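Hypothetical protein (PDB 4M8R) is of unknown function but pairs an Ig-like N-terminal domain with a WD40-like domain of the beta-propeller clan. Local coordinates at residues L273-P284 / L296-P306. Sequence-based numbering, arbitrary orientation.
Sequences LSARKGNGKWVP and LEGIEADAIIP
The indole of W282 lies between backbone of 296-306 and a side chain of its own hairpin. A303 CA sits over one face, 4.0 Å from the centroid of the five-membered ring as a CH-pi contact, with I304 N above the same face toward the rim; R276 CB covers the opposite face, and A301 O meets the edge in plane. Two neighbouring sheets meet here, probably successive blades of the WD40-like, propeller-type domain: the beta hairpin of strands 270-276 and 282-288 belongs to one sheet, while strand 303-310 begins the next, pairing with 325-333. The chain between them folds back on the hairpin, and W282 and A301 form an isolated antiparallel hydrogen-bonded bridge, W282 N to A301 O at 2.7 Å and A301 N to W282 O at 3.0 Å. Nearer the turn, K281 bends at chi2 (-73°) and runs alongside D302, which brings NZ to 3.1 Å from D302 OD1 as a salt bridge, reached from above the carboxylate plane. The other oxygen, OD2, accepts from S334 N, so each carboxylate oxygen has its own partner, K281 from the hairpin and S334 from just past strand 325-333. A methionine in place of K281 would probably leave D302 OD1 without its charged mate and the carboxylate held mainly through S334. Beyond the indole, toward P284, the packing turns apolar: I304 CG1 touches W282 CB, and I304 CD1 reaches P284 CD at 3.6 Å, while P284 also rests on I299 and on L296 CB, its side chain crossing that of L296 at about a right angle. Y329 adds to this buried patch, touching both P284 and I304. Farther along, S274 OG donates to I304 O at 2.9 Å, approaching from 38° above the carbonyl plane.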
loop_
_atom_site.group_PDB
_atom_site.type_symbol
_atom_site.label_atom_id
_atom_site.label_comp_id
_atom_site.label_asym_id
_atom_site.label_seq_id
_atom_site.Cartn_x
_atom_site.Cartn_y
_atom_site.Cartn_z
ATOM N N LEU A 273 31.587 7.030 5.127
ATOM C CA LEU A 273 31.998 8.417 5.283
ATOM C C LEU A 273 33.361 8.622 4.637
ATOM O O LEU A 273 34.074 7.664 4.335
ATOM C CB LEU A 273 32.100 8.781 6.763
ATOM C CG LEU A 273 30.897 8.469 7.650
ATOM C CD1 LEU A 273 31.286 8.532 9.123
ATOM C CD2 LEU A 273 29.765 9.431 7.348
ATOM N N SER A 274 33.711 9.883 4.424
ATOM C CA SER A 274 35.067 10.248 4.045
ATOM C C SER A 274 35.551 11.343 4.985
ATOM O O SER A 274 34.759 12.170 5.449
ATOM C CB SER A 274 35.131 10.712 2.587
ATOM O OG SER A 274 34.426 11.927 2.392
ATOM N N ALA A 275 36.848 11.327 5.270
ATOM C CA ALA A 275 37.462 12.298 6.166
ATOM C C ALA A 275 38.664 12.954 5.499
ATOM O O ALA A 275 39.476 12.280 4.855
ATOM C CB ALA A 275 37.884 11.623 7.462
ATOM N N ARG A 276 38.774 14.267 5.679
ATOM C CA ARG A 276 39.864 15.058 5.125
ATOM C C ARG A 276 40.991 15.190 6.154
ATOM O O ARG A 276 40.769 15.688 7.255
ATOM C CB ARG A 276 39.335 16.442 4.745
ATOM C CG ARG A 276 40.300 17.304 3.951
ATOM C CD ARG A 276 39.786 18.731 3.834
ATOM N NE ARG A 276 40.458 19.464 2.764
ATOM C CZ ARG A 276 41.690 19.972 2.838
ATOM N NH1 ARG A 276 42.425 19.841 3.940
ATOM N NH2 ARG A 276 42.192 20.616 1.790
ATOM N N LYS A 277 42.193 14.744 5.798
ATOM C CA LYS A 277 43.359 14.899 6.678
ATOM C C LYS A 277 43.926 16.318 6.593
ATOM O O LYS A 277 43.607 17.070 5.666
ATOM C CB LYS A 277 44.446 13.869 6.350
ATOM C CG LYS A 277 44.170 12.473 6.888
ATOM C CD LYS A 277 45.409 11.595 6.795
ATOM C CE LYS A 277 45.115 10.150 7.169
ATOM N NZ LYS A 277 44.767 9.986 8.608
ATOM N N GLY A 278 44.768 16.670 7.566
ATOM C CA GLY A 278 45.394 17.992 7.633
ATOM C C GLY A 278 46.175 18.356 6.381
ATOM O O GLY A 278 46.154 19.507 5.943
ATOM N N ASN A 279 46.853 17.366 5.800
ATOM C CA ASN A 279 47.662 17.562 4.592
ATOM C C ASN A 279 46.872 17.594 3.267
ATOM O O ASN A 279 47.473 17.590 2.194
ATOM C CB ASN A 279 48.770 16.494 4.517
ATOM C CG ASN A 279 48.225 15.075 4.397
ATOM O OD1 ASN A 279 47.038 14.828 4.612
ATOM N ND2 ASN A 279 49.096 14.136 4.053
ATOM N N GLY A 280 45.542 17.614 3.337
ATOM C CA GLY A 280 44.701 17.704 2.134
ATOM C C GLY A 280 44.347 16.373 1.486
ATOM O O GLY A 280 43.638 16.341 0.478
ATOM N N LYS A 281 44.849 15.276 2.051
ATOM C CA LYS A 281 44.498 13.931 1.596
ATOM C C LYS A 281 43.202 13.471 2.261
ATOM O O LYS A 281 42.786 14.031 3.275
ATOM C CB LYS A 281 45.627 12.950 1.910
ATOM C CG LYS A 281 46.895 13.185 1.107
ATOM C CD LYS A 281 46.731 12.763 -0.346
ATOM C CE LYS A 281 48.069 12.739 -1.067
ATOM N NZ LYS A 281 47.952 12.142 -2.424
ATOM N N TRP A 282 42.576 12.444 1.686
ATOM C CA TRP A 282 41.286 11.940 2.162
ATOM C C TRP A 282 41.337 10.427 2.386
ATOM O O TRP A 282 42.031 9.710 1.666
ATOM C CB TRP A 282 40.178 12.252 1.150
ATOM C CG TRP A 282 39.911 13.721 0.909
ATOM C CD1 TRP A 282 40.739 14.617 0.300
ATOM C CD2 TRP A 282 38.715 14.442 1.236
ATOM N NE1 TRP A 282 40.143 15.854 0.242
ATOM C CE2 TRP A 282 38.900 15.775 0.809
ATOM C CE3 TRP A 282 37.508 14.092 1.855
ATOM C CZ2 TRP A 282 37.927 16.760 0.983
ATOM C CZ3 TRP A 282 36.540 15.073 2.028
ATOM C CH2 TRP A 282 36.757 16.391 1.592
ATOM N N VAL A 283 40.585 9.946 3.372
ATOM C CA VAL A 283 40.472 8.507 3.632
ATOM C C VAL A 283 39.005 8.087 3.726
ATOM O O VAL A 283 38.163 8.872 4.163
ATOM C CB VAL A 283 41.193 8.088 4.933
ATOM C CG1 VAL A 283 42.690 8.334 4.818
ATOM C CG2 VAL A 283 40.619 8.812 6.146
ATOM N N PRO A 284 38.698 6.845 3.315
ATOM C CA PRO A 284 37.369 6.305 3.556
ATOM C C PRO A 284 37.232 5.834 5.001
ATOM O O PRO A 284 38.165 5.240 5.552
ATOM C CB PRO A 284 37.278 5.132 2.578
ATOM C CG PRO A 284 38.682 4.719 2.330
ATOM C CD PRO A 284 39.574 5.886 2.623
ATOM N N LEU A 296 38.754 2.328 6.492
ATOM C CA LEU A 296 38.938 1.339 5.442
ATOM C C LEU A 296 40.367 1.487 4.924
ATOM O O LEU A 296 40.654 2.371 4.121
ATOM C CB LEU A 296 37.906 1.530 4.329
ATOM C CG LEU A 296 37.927 0.500 3.198
ATOM C CD1 LEU A 296 37.644 -0.897 3.732
ATOM C CD2 LEU A 296 36.923 0.879 2.123
ATOM N N GLU A 297 41.257 0.622 5.406
ATOM C CA GLU A 297 42.705 0.797 5.230
ATOM C C GLU A 297 43.173 0.676 3.782
ATOM O O GLU A 297 42.499 0.080 2.945
ATOM C CB GLU A 297 43.474 -0.217 6.088
ATOM C CG GLU A 297 43.300 -0.048 7.595
ATOM C CD GLU A 297 43.973 1.197 8.156
ATOM O OE1 GLU A 297 44.745 1.859 7.426
ATOM O OE2 GLU A 297 43.728 1.516 9.341
ATOM N N GLY A 298 44.337 1.261 3.504
ATOM C CA GLY A 298 45.012 1.107 2.214
ATOM C C GLY A 298 44.725 2.175 1.169
ATOM O O GLY A 298 45.346 2.177 0.108
ATOM N N ILE A 299 43.796 3.086 1.461
ATOM C CA ILE A 299 43.437 4.151 0.525
ATOM C C ILE A 299 43.665 5.533 1.139
ATOM O O ILE A 299 43.115 5.855 2.197
ATOM C CB ILE A 299 41.963 4.034 0.069
ATOM C CG1 ILE A 299 41.749 2.750 -0.747
ATOM C CG2 ILE A 299 41.548 5.252 -0.751
ATOM C CD1 ILE A 299 41.333 1.549 0.076
ATOM N N GLU A 300 44.485 6.335 0.465
ATOM C CA GLU A 300 44.682 7.740 0.806
ATOM C C GLU A 300 44.714 8.531 -0.503
ATOM O O GLU A 300 45.691 8.465 -1.254
ATOM C CB GLU A 300 45.974 7.932 1.605
ATOM C CG GLU A 300 46.114 9.309 2.241
ATOM C CD GLU A 300 47.176 9.354 3.331
ATOM O OE1 GLU A 300 48.365 9.120 3.021
ATOM O OE2 GLU A 300 46.821 9.637 4.496
ATOM N N ALA A 301 43.636 9.265 -0.774
ATOM C CA ALA A 301 43.423 9.893 -2.080
ATOM C C ALA A 301 43.247 11.408 -1.976
ATOM O O ALA A 301 43.246 11.970 -0.882
ATOM C CB ALA A 301 42.211 9.269 -2.754
ATOM N N ASP A 302 43.099 12.059 -3.126
ATOM C CA ASP A 302 42.974 13.517 -3.188
ATOM C C ASP A 302 41.535 14.005 -3.064
ATOM O O ASP A 302 41.307 15.185 -2.812
ATOM C CB ASP A 302 43.608 14.043 -4.476
ATOM C CG ASP A 302 45.098 13.782 -4.530
ATOM O OD1 ASP A 302 45.779 14.055 -3.522
ATOM O OD2 ASP A 302 45.588 13.307 -5.576
ATOM N N ALA A 303 40.575 13.104 -3.259
ATOM C CA ALA A 303 39.172 13.371 -2.920
ATOM C C ALA A 303 38.399 12.060 -2.850
ATOM O O ALA A 303 38.650 11.136 -3.632
ATOM C CB ALA A 303 38.528 14.310 -3.931
ATOM N N ILE A 304 37.481 11.974 -1.890
ATOM C CA ILE A 304 36.637 10.800 -1.728
ATOM C C ILE A 304 35.222 11.247 -1.390
ATOM O O ILE A 304 35.014 11.986 -0.426
ATOM C CB ILE A 304 37.147 9.860 -0.619
ATOM C CG1 ILE A 304 38.568 9.380 -0.936
ATOM C CG2 ILE A 304 36.219 8.657 -0.468
ATOM C CD1 ILE A 304 39.170 8.498 0.134
ATOM N N ILE A 305 34.262 10.801 -2.192
ATOM C CA ILE A 305 32.858 11.096 -1.957
ATOM C C ILE A 305 32.069 9.789 -1.982
ATOM O O ILE A 305 32.118 9.061 -2.972
ATOM C CB ILE A 305 32.297 12.039 -3.038
ATOM C CG1 ILE A 305 33.179 13.287 -3.174
ATOM C CG2 ILE A 305 30.860 12.434 -2.708
ATOM C CD1 ILE A 305 32.811 14.172 -4.350
ATOM N N PRO A 306 31.335 9.483 -0.898
ATOM C CA PRO A 306 30.478 8.307 -0.935
ATOM C C PRO A 306 29.264 8.523 -1.838
ATOM O O PRO A 306 28.807 9.655 -1.996
ATOM C CB PRO A 306 30.019 8.144 0.524
ATOM C CG PRO A 306 30.829 9.100 1.330
ATOM C CD PRO A 306 31.244 10.185 0.392
#